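PDB 3E59: L-tyrosine isonitrile synthase from Pseudomonas aeruginosa, which catalyses formation of the isonitrile group of paerucumarin on L-tyrosine, taking the new carbon atom from C2 of ribulose 5-phosphate. Local coordinates for residues E58-A66 with F248-I256; A108-V118 with H148-D156. One frame throughout, in Å; residues are numbered along the deposited sequence.

Contact 1: E58-A66 with F248-I256; sequences EPIEFVLPA and FPRAIRLSI. With PO4 (phosphate ion), chain E.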
# COMPACT_ATOMS: atom_id res chain seq x y z
N GLU A 58 8.15 24.81 2.32
CA GLU A 58 6.83 24.20 2.28
C GLU A 58 6.87 22.86 3.01
O GLU A 58 7.94 22.25 3.11
CB GLU A 58 6.39 23.95 0.84
CG GLU A 58 6.07 25.19 0.02
CD GLU A 58 6.13 24.91 -1.48
OE1 GLU A 58 6.60 23.81 -1.87
OE2 GLU A 58 5.72 25.79 -2.26
N PRO A 59 5.72 22.39 3.52
CA PRO A 59 5.71 21.06 4.13
C PRO A 59 6.00 19.99 3.06
O PRO A 59 5.61 20.16 1.89
CB PRO A 59 4.29 20.91 4.70
CG PRO A 59 3.72 22.31 4.71
CD PRO A 59 4.39 23.03 3.58
N ILE A 60 6.69 18.92 3.45
CA ILE A 60 7.01 17.85 2.50
C ILE A 60 5.77 16.98 2.25
O ILE A 60 5.19 16.42 3.19
CB ILE A 60 8.20 17.00 3.01
CG1 ILE A 60 9.39 17.90 3.36
CG2 ILE A 60 8.61 15.93 1.96
CD1 ILE A 60 10.36 17.26 4.34
N GLU A 61 5.35 16.89 0.99
CA GLU A 61 4.22 16.05 0.59
C GLU A 61 4.68 14.65 0.20
O GLU A 61 5.65 14.49 -0.57
CB GLU A 61 3.44 16.69 -0.58
CG GLU A 61 2.83 18.07 -0.29
CD GLU A 61 2.31 18.77 -1.56
OE1 GLU A 61 1.63 18.12 -2.39
OE2 GLU A 61 2.57 19.99 -1.72
N PHE A 62 3.97 13.66 0.75
CA PHE A 62 4.07 12.26 0.39
C PHE A 62 2.72 11.78 -0.17
O PHE A 62 1.67 12.12 0.37
CB PHE A 62 4.48 11.37 1.59
CG PHE A 62 5.80 11.74 2.20
CD1 PHE A 62 5.87 12.69 3.23
CD2 PHE A 62 6.98 11.16 1.75
CE1 PHE A 62 7.10 13.06 3.79
CE2 PHE A 62 8.21 11.51 2.29
CZ PHE A 62 8.27 12.47 3.31
N VAL A 63 2.78 11.00 -1.24
CA VAL A 63 1.62 10.32 -1.80
C VAL A 63 1.82 8.82 -1.60
O VAL A 63 2.90 8.29 -1.87
CB VAL A 63 1.45 10.67 -3.30
CG1 VAL A 63 0.62 9.62 -4.03
CG2 VAL A 63 0.82 12.06 -3.41
N LEU A 64 0.78 8.15 -1.10
CA LEU A 64 0.82 6.71 -0.84
C LEU A 64 -0.43 5.98 -1.35
O LEU A 64 -1.49 6.05 -0.72
CB LEU A 64 0.96 6.48 0.68
CG LEU A 64 0.91 5.03 1.20
CD1 LEU A 64 1.89 4.12 0.46
CD2 LEU A 64 1.13 4.96 2.71
N PRO A 65 -0.32 5.27 -2.50
CA PRO A 65 -1.42 4.43 -2.94
C PRO A 65 -1.48 3.17 -2.07
O PRO A 65 -0.53 2.35 -2.08
CB PRO A 65 -1.04 4.07 -4.39
CG PRO A 65 0.08 4.99 -4.74
CD PRO A 65 0.80 5.22 -3.46
N ALA A 66 -2.56 3.03 -1.30
CA ALA A 66 -2.67 1.98 -0.28
C ALA A 66 -4.05 1.97 0.37
O ALA A 66 -4.89 2.83 0.09
CB ALA A 66 -1.60 2.19 0.80
N PHE A 248 -0.43 15.41 -8.21
CA PHE A 248 0.58 15.80 -7.22
C PHE A 248 1.99 15.58 -7.77
O PHE A 248 2.68 14.67 -7.31
CB PHE A 248 0.44 14.98 -5.92
CG PHE A 248 -0.95 14.92 -5.36
CD1 PHE A 248 -1.56 16.07 -4.84
CD2 PHE A 248 -1.66 13.72 -5.36
CE1 PHE A 248 -2.86 16.02 -4.34
CE2 PHE A 248 -2.96 13.66 -4.86
CZ PHE A 248 -3.56 14.81 -4.34
N PRO A 249 2.42 16.41 -8.74
CA PRO A 249 3.69 16.15 -9.44
C PRO A 249 4.94 16.06 -8.54
O PRO A 249 5.79 15.19 -8.75
CB PRO A 249 3.81 17.35 -10.40
CG PRO A 249 2.39 17.83 -10.58
CD PRO A 249 1.77 17.64 -9.24
N ARG A 250 5.03 16.93 -7.53
CA ARG A 250 6.26 17.04 -6.74
C ARG A 250 6.32 16.08 -5.55
O ARG A 250 7.41 15.76 -5.07
CB ARG A 250 6.46 18.48 -6.26
CG ARG A 250 6.43 19.54 -7.38
CD ARG A 250 6.84 20.90 -6.83
NE ARG A 250 5.92 21.35 -5.78
CZ ARG A 250 6.27 22.03 -4.69
NH1 ARG A 250 7.54 22.37 -4.47
NH2 ARG A 250 5.33 22.37 -3.82
N ALA A 251 5.17 15.62 -5.09
CA ALA A 251 5.09 14.78 -3.90
C ALA A 251 6.07 13.61 -3.99
O ALA A 251 6.28 13.04 -5.08
CB ALA A 251 3.67 14.26 -3.69
N ILE A 252 6.65 13.27 -2.84
CA ILE A 252 7.48 12.08 -2.72
C ILE A 252 6.54 10.90 -2.81
O ILE A 252 5.54 10.83 -2.09
CB ILE A 252 8.28 12.05 -1.37
CG1 ILE A 252 8.99 13.39 -1.08
CG2 ILE A 252 9.26 10.86 -1.33
CD1 ILE A 252 9.81 13.95 -2.20
N ARG A 253 6.85 9.99 -3.73
CA ARG A 253 5.99 8.87 -4.04
C ARG A 253 6.32 7.63 -3.17
O ARG A 253 7.31 6.92 -3.41
CB ARG A 253 6.11 8.58 -5.54
CG ARG A 253 5.26 7.42 -6.07
CD ARG A 253 3.73 7.61 -5.88
NE ARG A 253 3.04 6.78 -6.87
CZ ARG A 253 2.92 5.46 -6.77
NH1 ARG A 253 3.41 4.83 -5.71
NH2 ARG A 253 2.33 4.77 -7.73
N LEU A 254 5.48 7.37 -2.17
CA LEU A 254 5.62 6.16 -1.37
C LEU A 254 4.84 5.02 -2.00
O LEU A 254 4.01 5.24 -2.88
CB LEU A 254 5.17 6.38 0.08
CG LEU A 254 5.79 7.51 0.90
CD1 LEU A 254 5.02 7.62 2.20
CD2 LEU A 254 7.29 7.30 1.17
N SER A 255 5.11 3.80 -1.53
CA SER A 255 4.49 2.59 -2.07
C SER A 255 4.44 1.56 -0.96
O SER A 255 5.17 1.66 0.02
CB SER A 255 5.32 2.06 -3.25
OG SER A 255 4.67 0.99 -3.91
N ILE A 256 3.55 0.58 -1.10
CA ILE A 256 3.52 -0.57 -0.20
C ILE A 256 4.06 -1.83 -0.87
O ILE A 256 3.91 -2.94 -0.33
CB ILE A 256 2.11 -0.80 0.48
CG1 ILE A 256 0.95 -0.67 -0.50
CG2 ILE A 256 1.93 0.18 1.60
CD1 ILE A 256 0.78 -1.85 -1.42
P PO4 E . 2.60 1.06 -7.01
O1 PO4 E . 3.58 -0.07 -7.21
O2 PO4 E . 1.20 0.46 -6.94
O3 PO4 E . 2.96 1.80 -5.70
O4 PO4 E . 2.63 2.00 -8.18
O HOH W 1 1.45 1.32 -3.24
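The guanidinium of R253 carries the ring of P65 on one face, with P65 CG 3.5 Å from R253 CZ and displaced toward the rim, while its edge is turned to a phosphate ion. R253 NH2 donates to phosphate O4 at 2.8 Å, and R253 NH1 gives a nearly straight bond (172°) to O3. NH1 also reaches the carbonyl O of L254, so the proline on the face and the acceptors round the rim fix the rotation of the group. The chain gets there by a bend at chi2 (60°), which brings its end back toward P65. S255 OG donates to the same phosphate O3 at 2.6 Å, and K265, H257 and Q259 complete the site. The ion probably comes from the crystallisation liquor; a pocket of this kind is consistent with a place for the phosphate of ribulose 5-phosphate.

At the other end, R250 meets E58 in a salt bridge. R250 NH1 and NH2 both donate to the single oxygen OE1 of E58, NH2 at 2.7 Å, and OE1 lies in the guanidinium plane although the carboxylate is turned 77° from it. Between these ends the F62 ring runs alongside I252, F62 CD2 lying 3.5 Å from I252 CB, and F62 CB meets L254 CD1. On the other face of the sheet V63 points CG2 at both A251 CB and F248 CD2, 3.6 Å from each.

The backbones pair as parallel strands: I252 N bonds E61 O, V63 N bonds I252 O, and L254 N bonds V63 O at 2.8 Å. On its other side strand 60-64 bonds strand 108-112 in the five-stranded parallel sheet, with helix 84-103 packed against I60, F62 and L64, and helix 35-55 touching E61, R250 and I252.

Contact 2: A108-V118 with H148-D156; sequences AKITVCSDGRV and HIGVFNLED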
# COMPACT_ATOMS: atom_id res chain seq x y z
N ALA A 108 5.57 17.63 7.44
CA ALA A 108 5.27 16.72 6.35
C ALA A 108 3.82 16.23 6.41
O ALA A 108 3.17 16.23 7.46
CB ALA A 108 6.25 15.54 6.37
N LYS A 109 3.35 15.78 5.26
CA LYS A 109 1.99 15.38 5.06
C LYS A 109 2.05 14.10 4.25
O LYS A 109 2.83 14.00 3.30
CB LYS A 109 1.30 16.49 4.26
CG LYS A 109 -0.19 16.41 4.11
CD LYS A 109 -0.65 17.55 3.21
CE LYS A 109 -2.15 17.73 3.23
NZ LYS A 109 -2.45 19.19 3.05
N ILE A 110 1.27 13.09 4.65
CA ILE A 110 1.11 11.89 3.82
C ILE A 110 -0.35 11.77 3.41
O ILE A 110 -1.25 11.69 4.26
CB ILE A 110 1.56 10.58 4.53
CG1 ILE A 110 3.05 10.64 4.88
CG2 ILE A 110 1.27 9.33 3.63
CD1 ILE A 110 3.54 9.47 5.78
N THR A 111 -0.57 11.79 2.09
CA THR A 111 -1.90 11.57 1.57
C THR A 111 -2.03 10.11 1.15
O THR A 111 -1.33 9.65 0.24
CB THR A 111 -2.22 12.51 0.39
OG1 THR A 111 -2.04 13.86 0.80
CG2 THR A 111 -3.67 12.32 -0.07
N VAL A 112 -2.91 9.40 1.84
CA VAL A 112 -3.25 8.03 1.49
C VAL A 112 -4.16 8.09 0.28
O VAL A 112 -5.28 8.59 0.36
CB VAL A 112 -3.92 7.28 2.67
CG1 VAL A 112 -4.52 5.95 2.21
CG2 VAL A 112 -2.91 7.04 3.79
N CYS A 113 -3.67 7.59 -0.86
CA CYS A 113 -4.43 7.61 -2.10
C CYS A 113 -5.04 6.23 -2.34
O CYS A 113 -4.50 5.41 -3.07
CB CYS A 113 -3.55 8.09 -3.26
SG CYS A 113 -2.97 9.82 -3.05
N SER A 114 -6.16 5.99 -1.69
CA SER A 114 -6.80 4.69 -1.73
C SER A 114 -7.05 4.22 -3.15
O SER A 114 -7.59 4.97 -3.97
CB SER A 114 -8.11 4.71 -0.95
OG SER A 114 -8.79 3.49 -1.16
N ASP A 115 -6.63 2.99 -3.44
CA ASP A 115 -6.86 2.38 -4.74
C ASP A 115 -8.03 1.38 -4.71
O ASP A 115 -8.17 0.55 -5.61
CB ASP A 115 -5.57 1.74 -5.28
CG ASP A 115 -4.84 0.86 -4.25
OD1 ASP A 115 -5.18 0.81 -3.05
OD2 ASP A 115 -3.88 0.19 -4.68
N GLY A 116 -8.87 1.48 -3.68
CA GLY A 116 -9.98 0.54 -3.51
C GLY A 116 -10.93 0.62 -4.68
O GLY A 116 -11.38 -0.39 -5.19
N ARG A 117 -11.22 1.85 -5.10
CA ARG A 117 -12.15 2.09 -6.18
C ARG A 117 -11.57 1.75 -7.56
O ARG A 117 -12.34 1.47 -8.47
CB ARG A 117 -12.64 3.54 -6.15
CG ARG A 117 -13.91 3.80 -6.97
CD ARG A 117 -15.15 3.23 -6.29
NE ARG A 117 -15.52 3.98 -5.10
CZ ARG A 117 -16.34 3.54 -4.15
NH1 ARG A 117 -16.88 2.33 -4.25
NH2 ARG A 117 -16.60 4.30 -3.10
N VAL A 118 -10.25 1.75 -7.71
CA VAL A 118 -9.63 1.61 -9.05
C VAL A 118 -9.79 0.22 -9.69
O VAL A 118 -9.83 0.11 -10.92
CB VAL A 118 -8.11 2.09 -9.11
CG1 VAL A 118 -7.89 3.37 -8.31
CG2 VAL A 118 -7.14 1.02 -8.68
N HIS A 148 -1.67 14.49 10.24
CA HIS A 148 -0.78 14.65 9.08
C HIS A 148 -1.10 13.66 7.98
O HIS A 148 -0.37 13.54 6.99
CB HIS A 148 0.69 14.57 9.51
CG HIS A 148 1.03 15.49 10.64
ND1 HIS A 148 1.35 15.04 11.90
CD2 HIS A 148 1.04 16.85 10.72
CE1 HIS A 148 1.57 16.07 12.70
NE2 HIS A 148 1.39 17.18 12.01
N ILE A 149 -2.22 12.96 8.16
CA ILE A 149 -2.66 11.92 7.24
C ILE A 149 -3.94 12.38 6.55
O ILE A 149 -4.96 12.60 7.20
CB ILE A 149 -2.88 10.55 7.98
CG1 ILE A 149 -1.63 10.14 8.75
CG2 ILE A 149 -3.26 9.43 6.99
CD1 ILE A 149 -0.32 10.15 7.93
N GLY A 150 -3.87 12.55 5.24
CA GLY A 150 -5.06 12.83 4.44
C GLY A 150 -5.47 11.62 3.61
O GLY A 150 -4.72 10.67 3.48
N VAL A 151 -6.69 11.66 3.08
CA VAL A 151 -7.18 10.62 2.19
C VAL A 151 -7.63 11.24 0.88
O VAL A 151 -8.26 12.30 0.87
CB VAL A 151 -8.35 9.78 2.83
CG1 VAL A 151 -8.76 8.65 1.91
CG2 VAL A 151 -7.94 9.19 4.17
N PHE A 152 -7.26 10.60 -0.22
CA PHE A 152 -7.69 10.99 -1.55
C PHE A 152 -8.18 9.73 -2.26
O PHE A 152 -7.40 8.81 -2.51
CB PHE A 152 -6.51 11.62 -2.30
CG PHE A 152 -6.86 12.19 -3.64
CD1 PHE A 152 -7.44 13.47 -3.75
CD2 PHE A 152 -6.60 11.47 -4.81
CE1 PHE A 152 -7.75 14.00 -5.00
CE2 PHE A 152 -6.92 12.00 -6.07
CZ PHE A 152 -7.50 13.26 -6.16
N ASN A 153 -9.48 9.68 -2.57
CA ASN A 153 -10.07 8.54 -3.28
C ASN A 153 -10.27 8.90 -4.75
O ASN A 153 -10.15 10.06 -5.13
CB ASN A 153 -11.41 8.15 -2.64
CG ASN A 153 -11.32 7.98 -1.13
OD1 ASN A 153 -11.90 8.76 -0.36
ND2 ASN A 153 -10.59 6.98 -0.70
N LEU A 154 -10.58 7.90 -5.57
CA LEU A 154 -10.85 8.14 -7.00
C LEU A 154 -11.96 9.19 -7.24
O LEU A 154 -11.90 9.95 -8.20
CB LEU A 154 -11.18 6.84 -7.73
CG LEU A 154 -11.35 6.83 -9.26
CD1 LEU A 154 -10.20 7.50 -10.00
CD2 LEU A 154 -11.57 5.40 -9.77
N GLU A 155 -12.95 9.21 -6.35
CA GLU A 155 -14.11 10.10 -6.49
C GLU A 155 -13.81 11.55 -6.11
O GLU A 155 -14.63 12.44 -6.36
CB GLU A 155 -15.32 9.59 -5.70
CG GLU A 155 -15.05 9.21 -4.26
CD GLU A 155 -14.77 7.73 -4.08
OE1 GLU A 155 -14.05 7.13 -4.91
OE2 GLU A 155 -15.27 7.17 -3.09
N ASP A 156 -12.64 11.78 -5.52
CA ASP A 156 -12.20 13.13 -5.18
C ASP A 156 -11.52 13.84 -6.34
O ASP A 156 -11.21 15.03 -6.24
CB ASP A 156 -11.28 13.09 -3.96
CG ASP A 156 -11.96 12.49 -2.74
OD1 ASP A 156 -13.17 12.73 -2.55
OD2 ASP A 156 -11.28 11.79 -1.96
O HOH W 2 -10.01 5.03 -4.76
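Strands 108-112 and 149-151 form a parallel beta-alpha-beta unit, connected through helices 116-119 and 127-144, at one margin of the five-stranded sheet, where 149-151 is outermost. I110 and V112 each bond the partner strand through both N and O: I110 N donates to H148 O at 2.9 Å, I110 O receives G150 N, V112 N donates to G150 O, and V112 O receives F152 N. On one face I149 touches both neighbours, CD1 against I110 CB at 3.9 Å and CG2 against V112 CG2. The opposite face brings T111 CG2 to F152 CB at 3.7 Å, and C113 SG lies obliquely to the F152 ring, 5.5 Å from its centroid. With CG anti to the backbone N (chi1 -174°), the ring leads away from strand 108-112 and meets F248 edge-to-face.

Water 2 joins S114 O to L154 N. R117 CB rests on L154 CB, and the R117 chain, bent at chi2 and chi3, carries the guanidinium to a salt bridge with E155. S131 and D127 bind R117, and Q134 holds E155 OE2. The R117 NE bond to E155 OE1 is weak, but R117 NH2 to E155 OE2, in the guanidinium plane, is nearly straight at 3.2 Å (173°).

In the fold
Both contacts are parallel pairings in one sheet, and their inner strands, 60-64 and 108-112, are themselves neighbours: F62 N probably bonds K109 O, and L64 O probably accepts from C113 N. Contact 2 is nested along the chain within the loop closed by contact 1. Contact 1 is the more buried, joining strands from distant parts of the sequence in the middle of the sheet, whereas contact 2 adds an outermost strand and is partly buried. Each has an arginine-glutamate pair: before the strands contact 1 sets exposed R250, after them contact 2 sets buried R117, which has further partners outside the segments. At the C-terminal end contact 1 instead gathers basic and polar groups around an anion.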